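PDB 4NLC: ribosomal RNA processing protein 6 from Trypanosoma brucei brucei, which probably degrades and trims RNA from its 3' end as an exosome-associated 3'-5' exoribonuclease in ribosomal RNA processing. Local coordinates for residues F139-A151 against L164-L176. The protein carries 1 engineered substitution. Sequence-based numbering, arbitrary orientation.
Sequences FLQPNIVKVFHGA and LYIVNLFDTSIAL
Asp171 spreads its carboxylate between two backbone amides: OD2 accepts from Ala151 N at 2.9 Å on a nearly straight bond (177°), and OD1 from Gly150 N at 2.8 Å, both donors lying above the carboxylate plane. OD1 also accepts from Ser173 N, so the N-cap of helix 172-178 is tied to the loop leading into helix 152-162. Beside it, His149 ND1 and Thr172 OG1 share a hydrogen bond of 2.8 Å. With CG anti to the backbone N (chi1 -168°), the imidazole reaches over the helix start, where Ser173 CB makes a CH-pi contact with one face, 4.0 Å from the centroid; NE2 is hydrogen-bonded to His183 O. At the other end, Lys146 bends at chi2 and chi3, bringing NZ 2.8 Å from Val167 O; Ile144 O and Val138 O also accept from this buried ammonium. Leu169 CD1 and Ile166 CD1 pack against the Phe148 ring, Leu169 CD1 approaching CD1 of Phe148 to 3.4 Å. Backbone bonds Lys146 N to Asn168 O, Phe170 N to Lys146 O and Phe148 N to Phe170 O pair parallel strands 145-148 and 169-171, whose directions differ by 28°; helix 152-162 joins them as a beta-alpha-beta unit of the exonuclease domain. Strand 92-100 flanks 145-148, while helices 226-238 and 249-261 pack against Phe170.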
loop_
_atom_site.group_PDB
_atom_site.type_symbol
_atom_site.label_atom_id
_atom_site.label_comp_id
_atom_site.label_asym_id
_atom_site.label_seq_id
_atom_site.Cartn_x
_atom_site.Cartn_y
_atom_site.Cartn_z
ATOM N N PHE A 139 -6.009 12.161 11.013
ATOM C CA PHE A 139 -5.071 11.082 11.308
ATOM C C PHE A 139 -4.189 11.331 12.544
ATOM O O PHE A 139 -3.842 10.367 13.222
ATOM C CB PHE A 139 -4.220 10.711 10.086
ATOM C CG PHE A 139 -4.974 9.981 9.002
ATOM C CD1 PHE A 139 -5.353 8.655 9.164
ATOM C CD2 PHE A 139 -5.292 10.614 7.810
ATOM C CE1 PHE A 139 -6.067 7.978 8.156
ATOM C CE2 PHE A 139 -6.003 9.933 6.803
ATOM C CZ PHE A 139 -6.367 8.613 6.980
ATOM N N LEU A 140 -3.853 12.601 12.839
ATOM C CA LEU A 140 -3.029 13.027 13.979
ATOM C C LEU A 140 -3.815 13.234 15.262
ATOM O O LEU A 140 -3.196 13.340 16.317
ATOM C CB LEU A 140 -2.216 14.307 13.652
ATOM C CG LEU A 140 -1.129 14.196 12.550
ATOM C CD1 LEU A 140 -0.408 15.548 12.355
ATOM C CD2 LEU A 140 -0.109 13.115 12.877
ATOM N N GLN A 141 -5.164 13.316 15.184
ATOM C CA GLN A 141 -6.046 13.572 16.327
ATOM C C GLN A 141 -6.045 12.383 17.283
ATOM O O GLN A 141 -6.590 11.339 16.936
ATOM C CB GLN A 141 -7.461 13.954 15.831
ATOM C CG GLN A 141 -8.534 14.349 16.867
ATOM C CD GLN A 141 -8.134 15.231 18.005
ATOM O OE1 GLN A 141 -8.021 16.450 17.886
ATOM N NE2 GLN A 141 -8.046 14.643 19.164
ATOM N N PRO A 142 -5.448 12.528 18.496
ATOM C CA PRO A 142 -5.424 11.408 19.439
ATOM C C PRO A 142 -6.785 10.961 19.971
ATOM O O PRO A 142 -6.904 9.838 20.440
ATOM C CB PRO A 142 -4.521 11.919 20.571
ATOM C CG PRO A 142 -4.607 13.380 20.500
ATOM C CD PRO A 142 -4.787 13.725 19.064
ATOM N N ASN A 143 -7.803 11.833 19.941
ATOM C CA ASN A 143 -9.121 11.460 20.471
ATOM C C ASN A 143 -9.984 10.731 19.443
ATOM O O ASN A 143 -11.114 10.368 19.735
ATOM C CB ASN A 143 -9.839 12.664 21.071
ATOM C CG ASN A 143 -10.979 12.277 21.984
ATOM O OD1 ASN A 143 -10.823 11.467 22.910
ATOM N ND2 ASN A 143 -12.168 12.798 21.703
ATOM N N ILE A 144 -9.454 10.521 18.246
ATOM C CA ILE A 144 -10.170 9.806 17.200
ATOM C C ILE A 144 -9.416 8.542 16.975
ATOM O O ILE A 144 -8.244 8.599 16.583
ATOM C CB ILE A 144 -10.335 10.614 15.860
ATOM C CG1 ILE A 144 -11.028 11.989 16.100
ATOM C CG2 ILE A 144 -11.071 9.762 14.767
ATOM C CD1 ILE A 144 -11.163 12.909 14.874
ATOM N N VAL A 145 -10.071 7.387 17.208
ATOM C CA VAL A 145 -9.425 6.096 16.912
ATOM C C VAL A 145 -9.594 5.806 15.412
ATOM O O VAL A 145 -10.716 5.892 14.889
ATOM C CB VAL A 145 -9.947 4.940 17.809
ATOM C CG1 VAL A 145 -9.450 3.572 17.311
ATOM C CG2 VAL A 145 -9.531 5.154 19.255
ATOM N N LYS A 146 -8.483 5.462 14.718
ATOM C CA LYS A 146 -8.521 5.066 13.302
ATOM C C LYS A 146 -8.397 3.554 13.273
ATOM O O LYS A 146 -7.352 3.002 13.611
ATOM C CB LYS A 146 -7.378 5.694 12.490
ATOM C CG LYS A 146 -7.609 7.141 11.978
ATOM C CD LYS A 146 -7.710 8.211 13.066
ATOM C CE LYS A 146 -6.415 8.383 13.839
ATOM N NZ LYS A 146 -6.433 9.574 14.735
ATOM N N VAL A 147 -9.483 2.892 12.927
ATOM C CA VAL A 147 -9.579 1.442 12.830
ATOM C C VAL A 147 -9.214 0.984 11.392
ATOM O O VAL A 147 -9.865 1.371 10.413
ATOM C CB VAL A 147 -10.999 0.937 13.230
ATOM C CG1 VAL A 147 -11.066 -0.598 13.257
ATOM C CG2 VAL A 147 -11.452 1.518 14.560
ATOM N N PHE A 148 -8.208 0.136 11.278
ATOM C CA PHE A 148 -7.843 -0.475 10.001
ATOM C C PHE A 148 -7.849 -1.979 10.214
ATOM O O PHE A 148 -7.645 -2.429 11.338
ATOM C CB PHE A 148 -6.417 -0.059 9.613
ATOM C CG PHE A 148 -6.203 1.308 9.018
ATOM C CD1 PHE A 148 -6.205 2.446 9.826
ATOM C CD2 PHE A 148 -5.905 1.456 7.669
ATOM C CE1 PHE A 148 -5.897 3.716 9.291
ATOM C CE2 PHE A 148 -5.598 2.717 7.135
ATOM C CZ PHE A 148 -5.576 3.835 7.956
ATOM N N HIS A 149 -7.978 -2.758 9.150
ATOM C CA HIS A 149 -7.888 -4.216 9.269
ATOM C C HIS A 149 -6.632 -4.708 8.516
ATOM O O HIS A 149 -6.645 -4.770 7.296
ATOM C CB HIS A 149 -9.155 -4.914 8.747
ATOM C CG HIS A 149 -9.188 -6.363 9.114
ATOM N ND1 HIS A 149 -9.890 -6.808 10.212
ATOM C CD2 HIS A 149 -8.529 -7.408 8.565
ATOM C CE1 HIS A 149 -9.660 -8.107 10.280
ATOM N NE2 HIS A 149 -8.846 -8.509 9.313
ATOM N N GLY A 150 -5.570 -5.038 9.251
ATOM C CA GLY A 150 -4.323 -5.491 8.651
ATOM C C GLY A 150 -3.664 -4.335 7.940
ATOM O O GLY A 150 -3.660 -4.282 6.698
ATOM N N ALA A 151 -3.149 -3.387 8.751
ATOM C CA ALA A 151 -2.613 -2.088 8.330
ATOM C C ALA A 151 -1.116 -2.018 7.956
ATOM O O ALA A 151 -0.642 -0.919 7.697
ATOM C CB ALA A 151 -2.901 -1.070 9.427
ATOM N N LEU A 164 1.074 11.063 5.378
ATOM C CA LEU A 164 0.064 10.817 6.414
ATOM C C LEU A 164 0.512 9.758 7.430
ATOM O O LEU A 164 1.057 8.713 7.061
ATOM C CB LEU A 164 -1.333 10.494 5.817
ATOM C CG LEU A 164 -2.024 11.646 5.077
ATOM C CD1 LEU A 164 -3.306 11.191 4.379
ATOM C CD2 LEU A 164 -2.338 12.778 6.014
ATOM N N TYR A 165 0.270 10.053 8.724
ATOM C CA TYR A 165 0.662 9.270 9.892
ATOM C C TYR A 165 -0.499 9.126 10.888
ATOM O O TYR A 165 -1.234 10.093 11.149
ATOM C CB TYR A 165 1.871 9.926 10.572
ATOM C CG TYR A 165 3.065 10.077 9.652
ATOM C CD1 TYR A 165 3.214 11.208 8.845
ATOM C CD2 TYR A 165 4.044 9.092 9.584
ATOM C CE1 TYR A 165 4.302 11.346 7.988
ATOM C CE2 TYR A 165 5.158 9.239 8.764
ATOM C CZ TYR A 165 5.261 10.347 7.936
ATOM O OH TYR A 165 6.348 10.473 7.115
ATOM N N ILE A 166 -0.629 7.907 11.461
ATOM C CA ILE A 166 -1.734 7.534 12.333
ATOM C C ILE A 166 -1.397 7.595 13.828
ATOM O O ILE A 166 -0.572 6.837 14.322
ATOM C CB ILE A 166 -2.321 6.153 11.926
ATOM C CG1 ILE A 166 -2.414 6.007 10.392
ATOM C CG2 ILE A 166 -3.700 5.968 12.552
ATOM C CD1 ILE A 166 -2.199 4.528 9.869
ATOM N N VAL A 167 -2.063 8.509 14.533
ATOM C CA VAL A 167 -1.978 8.668 15.972
ATOM C C VAL A 167 -3.237 7.934 16.483
ATOM O O VAL A 167 -4.357 8.289 16.124
ATOM C CB VAL A 167 -1.932 10.168 16.394
ATOM C CG1 VAL A 167 -2.080 10.326 17.906
ATOM C CG2 VAL A 167 -0.646 10.840 15.909
ATOM N N ASN A 168 -3.032 6.878 17.255
ATOM C CA ASN A 168 -4.066 6.002 17.804
ATOM C C ASN A 168 -4.729 5.125 16.737
ATOM O O ASN A 168 -5.945 5.155 16.491
ATOM C CB ASN A 168 -5.078 6.726 18.679
ATOM C CG ASN A 168 -4.576 6.837 20.093
ATOM O OD1 ASN A 168 -3.803 5.994 20.585
ATOM N ND2 ASN A 168 -4.982 7.880 20.772
ATOM N N LEU A 169 -3.879 4.294 16.151
ATOM C CA LEU A 169 -4.270 3.272 15.231
ATOM C C LEU A 169 -4.784 2.100 16.059
ATOM O O LEU A 169 -4.234 1.795 17.128
ATOM C CB LEU A 169 -3.028 2.796 14.408
ATOM C CG LEU A 169 -3.196 1.512 13.544
ATOM C CD1 LEU A 169 -4.105 1.759 12.370
ATOM C CD2 LEU A 169 -1.853 0.996 13.050
ATOM N N PHE A 170 -5.855 1.467 15.576
ATOM C CA PHE A 170 -6.330 0.202 16.122
ATOM C C PHE A 170 -6.443 -0.751 14.932
ATOM O O PHE A 170 -7.158 -0.464 13.976
ATOM C CB PHE A 170 -7.630 0.293 16.936
ATOM C CG PHE A 170 -7.947 -1.011 17.646
ATOM C CD1 PHE A 170 -8.638 -2.030 16.995
ATOM C CD2 PHE A 170 -7.549 -1.222 18.966
ATOM C CE1 PHE A 170 -8.949 -3.220 17.661
ATOM C CE2 PHE A 170 -7.872 -2.408 19.630
ATOM C CZ PHE A 170 -8.550 -3.408 18.965
ATOM N N ASP A 171 -5.694 -1.854 14.978
ATOM C CA ASP A 171 -5.677 -2.834 13.902
ATOM C C ASP A 171 -6.486 -4.066 14.324
ATOM O O ASP A 171 -6.074 -4.797 15.228
ATOM C CB ASP A 171 -4.227 -3.183 13.522
ATOM C CG ASP A 171 -4.079 -4.024 12.254
ATOM O OD1 ASP A 171 -4.942 -4.905 12.009
ATOM O OD2 ASP A 171 -3.064 -3.869 11.565
ATOM N N THR A 172 -7.642 -4.277 13.676
ATOM C CA THR A 172 -8.560 -5.377 13.993
ATOM C C THR A 172 -7.971 -6.769 13.640
ATOM O O THR A 172 -8.396 -7.775 14.218
ATOM C CB THR A 172 -9.958 -5.147 13.379
ATOM O OG1 THR A 172 -9.825 -4.741 12.027
ATOM C CG2 THR A 172 -10.758 -4.117 14.137
ATOM N N SER A 173 -6.986 -6.819 12.731
ATOM C CA SER A 173 -6.335 -8.068 12.388
ATOM C C SER A 173 -5.392 -8.458 13.551
ATOM O O SER A 173 -5.360 -9.625 13.935
ATOM C CB SER A 173 -5.595 -7.943 11.059
ATOM O OG SER A 173 -4.899 -9.140 10.763
ATOM N N ILE A 174 -4.698 -7.472 14.159
ATOM C CA ILE A 174 -3.826 -7.711 15.322
ATOM C C ILE A 174 -4.687 -8.202 16.498
ATOM O O ILE A 174 -4.275 -9.133 17.186
ATOM C CB ILE A 174 -2.912 -6.495 15.674
ATOM C CG1 ILE A 174 -1.890 -6.213 14.530
ATOM C CG2 ILE A 174 -2.188 -6.704 17.025
ATOM C CD1 ILE A 174 -0.996 -4.985 14.768
ATOM N N ALA A 175 -5.904 -7.627 16.683
ATOM C CA ALA A 175 -6.857 -8.069 17.718
ATOM C C ALA A 175 -7.170 -9.564 17.543
ATOM O O ALA A 175 -7.037 -10.329 18.484
ATOM C CB ALA A 175 -8.146 -7.256 17.631
ATOM N N LEU A 176 -7.509 -9.985 16.314
ATOM C CA LEU A 176 -7.839 -11.393 16.008
ATOM C C LEU A 176 -6.642 -12.336 16.234
ATOM O O LEU A 176 -6.818 -13.378 16.865
ATOM C CB LEU A 176 -8.458 -11.511 14.606
ATOM C CG LEU A 176 -9.943 -11.061 14.499
ATOM C CD1 LEU A 176 -10.368 -10.821 13.057
ATOM C CD2 LEU A 176 -10.894 -12.099 15.092
#